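Long-range contact in FERM, RhoGEF and pleckstrin domain protein 2 (Danio rerio, PDB 6D21), which probably acts as a guanine nucleotide exchange factor that activates RAC1, with this FERM domain implicated in membrane targeting: residues A[3-8]-A[17-22]. Numbering follows the deposited sequence.
Sequences GLQIRV and FYELES
Phe17 lays one ring face over the aliphatic part of Arg7, a CH-pi contact with Arg7 CG 4.1 Å from the ring centroid and 26° off its normal. The pair belongs to the antiparallel hairpin that opens the ubiquitin-like N-terminal lobe of the FERM domain, with strand 15-21 at the edge of the sheet. A chi1 of 180° carries Arg7 CG away from its own backbone N and alongside the phenyl ring; the bends that follow keep the guanidinium there, one face against Phe17 CZ, and its NH1 hydrogen-bonds Gln15 OE1. Gln5 comes to the ring's edge, CG 3.8 Å from Phe17 CD2, while its amide plane is turned 20° from that of the Glu19 carboxylate beside it, NE2 standing 3.8 Å from Glu19 OE2, too far for a hydrogen bond. Truncation of Gln5 to an alanine would probably open a gap beside that ring edge and leave the Glu19 carboxylate without its amide neighbour. The hydrogen-bonded pairs Leu4–Leu20 and Ile6–Tyr18 zip the backbones. Their side chains share the opposite sheet face, where Ile6 and Leu20 pack on Leu29 of helix 26-36. Tyr18 sets CE1 3.7 Å from Val8 CB, and a water joins the two residues, 2.6 Å from Tyr18 OH and donating to Val8 O.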
loop_
_atom_site.group_PDB
_atom_site.type_symbol
_atom_site.label_atom_id
_atom_site.label_comp_id
_atom_site.label_asym_id
_atom_site.label_seq_id
_atom_site.Cartn_x
_atom_site.Cartn_y
_atom_site.Cartn_z
ATOM N N GLY A 3 16.324 -13.797 23.319
ATOM C CA GLY A 3 15.383 -12.716 23.098
ATOM C C GLY A 3 15.858 -11.827 21.963
ATOM O O GLY A 3 17.058 -11.663 21.760
ATOM N N LEU A 4 14.917 -11.256 21.216
ATOM C CA LEU A 4 15.256 -10.433 20.056
ATOM C C LEU A 4 14.823 -8.988 20.227
ATOM O O LEU A 4 13.859 -8.697 20.930
ATOM C CB LEU A 4 14.618 -10.984 18.777
ATOM C CG LEU A 4 15.031 -12.366 18.279
ATOM C CD1 LEU A 4 14.409 -12.608 16.918
ATOM C CD2 LEU A 4 16.546 -12.499 18.228
ATOM N N GLN A 5 15.538 -8.091 19.561
ATOM C CA GLN A 5 15.155 -6.696 19.514
ATOM C C GLN A 5 14.936 -6.284 18.068
ATOM O O GLN A 5 15.861 -6.270 17.257
ATOM C CB GLN A 5 16.207 -5.816 20.177
ATOM C CG GLN A 5 15.795 -4.364 20.259
ATOM C CD GLN A 5 16.620 -3.591 21.255
ATOM O OE1 GLN A 5 17.843 -3.729 21.309
ATOM N NE2 GLN A 5 15.954 -2.784 22.069
ATOM N N ILE A 6 13.694 -5.956 17.750
ATOM C CA ILE A 6 13.323 -5.698 16.373
ATOM C C ILE A 6 12.878 -4.245 16.221
ATOM O O ILE A 6 12.170 -3.689 17.064
ATOM C CB ILE A 6 12.238 -6.702 15.910
ATOM C CG1 ILE A 6 12.854 -8.107 15.805
ATOM C CG2 ILE A 6 11.635 -6.306 14.589
ATOM C CD1 ILE A 6 11.987 -9.123 15.098
ATOM N N ARG A 7 13.353 -3.633 15.149
ATOM C CA ARG A 7 13.128 -2.235 14.859
ATOM C C ARG A 7 12.010 -2.107 13.827
ATOM O O ARG A 7 12.091 -2.673 12.727
ATOM C CB ARG A 7 14.411 -1.601 14.333
ATOM C CG ARG A 7 14.319 -0.132 13.978
ATOM C CD ARG A 7 15.257 0.206 12.817
ATOM N NE ARG A 7 16.631 -0.258 13.002
ATOM C CZ ARG A 7 17.656 0.528 13.314
ATOM N NH1 ARG A 7 17.482 1.833 13.496
ATOM N NH2 ARG A 7 18.862 0.003 13.439
ATOM N N VAL A 8 10.963 -1.375 14.176
ATOM C CA VAL A 8 9.856 -1.220 13.242
ATOM C C VAL A 8 9.563 0.247 12.975
ATOM O O VAL A 8 9.329 1.031 13.897
ATOM C CB VAL A 8 8.581 -1.894 13.751
ATOM C CG1 VAL A 8 7.416 -1.578 12.815
ATOM C CG2 VAL A 8 8.797 -3.399 13.877
ATOM N N PHE A 17 11.396 0.284 18.896
ATOM C CA PHE A 17 12.040 -1.006 19.111
ATOM C C PHE A 17 11.177 -1.946 19.937
ATOM O O PHE A 17 10.537 -1.542 20.905
ATOM C CB PHE A 17 13.410 -0.816 19.768
ATOM C CG PHE A 17 14.440 -0.308 18.819
ATOM C CD1 PHE A 17 14.480 1.036 18.472
ATOM C CD2 PHE A 17 15.335 -1.179 18.224
ATOM C CE1 PHE A 17 15.419 1.508 17.575
ATOM C CE2 PHE A 17 16.269 -0.715 17.331
ATOM C CZ PHE A 17 16.314 0.633 17.003
ATOM N N TYR A 18 11.158 -3.206 19.515
ATOM C CA TYR A 18 10.307 -4.221 20.106
ATOM C C TYR A 18 11.125 -5.380 20.600
ATOM O O TYR A 18 11.902 -5.958 19.844
ATOM C CB TYR A 18 9.280 -4.708 19.085
ATOM C CG TYR A 18 8.333 -3.624 18.682
ATOM C CD1 TYR A 18 8.681 -2.708 17.704
ATOM C CD2 TYR A 18 7.093 -3.499 19.300
ATOM C CE1 TYR A 18 7.824 -1.704 17.347
ATOM C CE2 TYR A 18 6.234 -2.504 18.958
ATOM C CZ TYR A 18 6.597 -1.609 17.974
ATOM O OH TYR A 18 5.734 -0.612 17.615
ATOM N N GLU A 19 10.945 -5.729 21.871
ATOM C CA GLU A 19 11.634 -6.875 22.428
ATOM C C GLU A 19 10.729 -8.098 22.411
ATOM O O GLU A 19 9.617 -8.074 22.935
ATOM C CB GLU A 19 12.126 -6.560 23.839
ATOM C CG GLU A 19 12.773 -5.185 23.929
ATOM C CD GLU A 19 14.007 -5.174 24.790
ATOM O OE1 GLU A 19 13.949 -4.669 25.934
ATOM O OE2 GLU A 19 15.043 -5.669 24.306
ATOM N N LEU A 20 11.220 -9.156 21.774
ATOM C CA LEU A 20 10.462 -10.379 21.553
ATOM C C LEU A 20 11.349 -11.575 21.790
ATOM O O LEU A 20 12.561 -11.487 21.626
ATOM C CB LEU A 20 9.909 -10.443 20.129
ATOM C CG LEU A 20 8.664 -9.650 19.758
ATOM C CD1 LEU A 20 9.037 -8.238 19.376
ATOM C CD2 LEU A 20 7.926 -10.338 18.618
ATOM N N GLU A 21 10.758 -12.701 22.165
ATOM C CA GLU A 21 11.551 -13.914 22.314
ATOM C C GLU A 21 11.924 -14.443 20.932
ATOM O O GLU A 21 11.262 -14.131 19.946
ATOM C CB GLU A 21 10.797 -14.974 23.115
ATOM C CG GLU A 21 9.453 -15.360 22.519
ATOM C CD GLU A 21 8.957 -16.703 23.027
ATOM O OE1 GLU A 21 9.742 -17.420 23.689
ATOM O OE2 GLU A 21 7.784 -17.041 22.762
ATOM N N SER A 22 12.984 -15.239 20.874
ATOM C CA SER A 22 13.496 -15.783 19.622
ATOM C C SER A 22 12.546 -16.810 18.988
ATOM O O SER A 22 12.729 -17.212 17.840
ATOM C CB SER A 22 14.869 -16.419 19.859
ATOM O OG SER A 22 15.302 -17.153 18.729
HETATM O O HOH W 1 6.676 0.626 15.500
#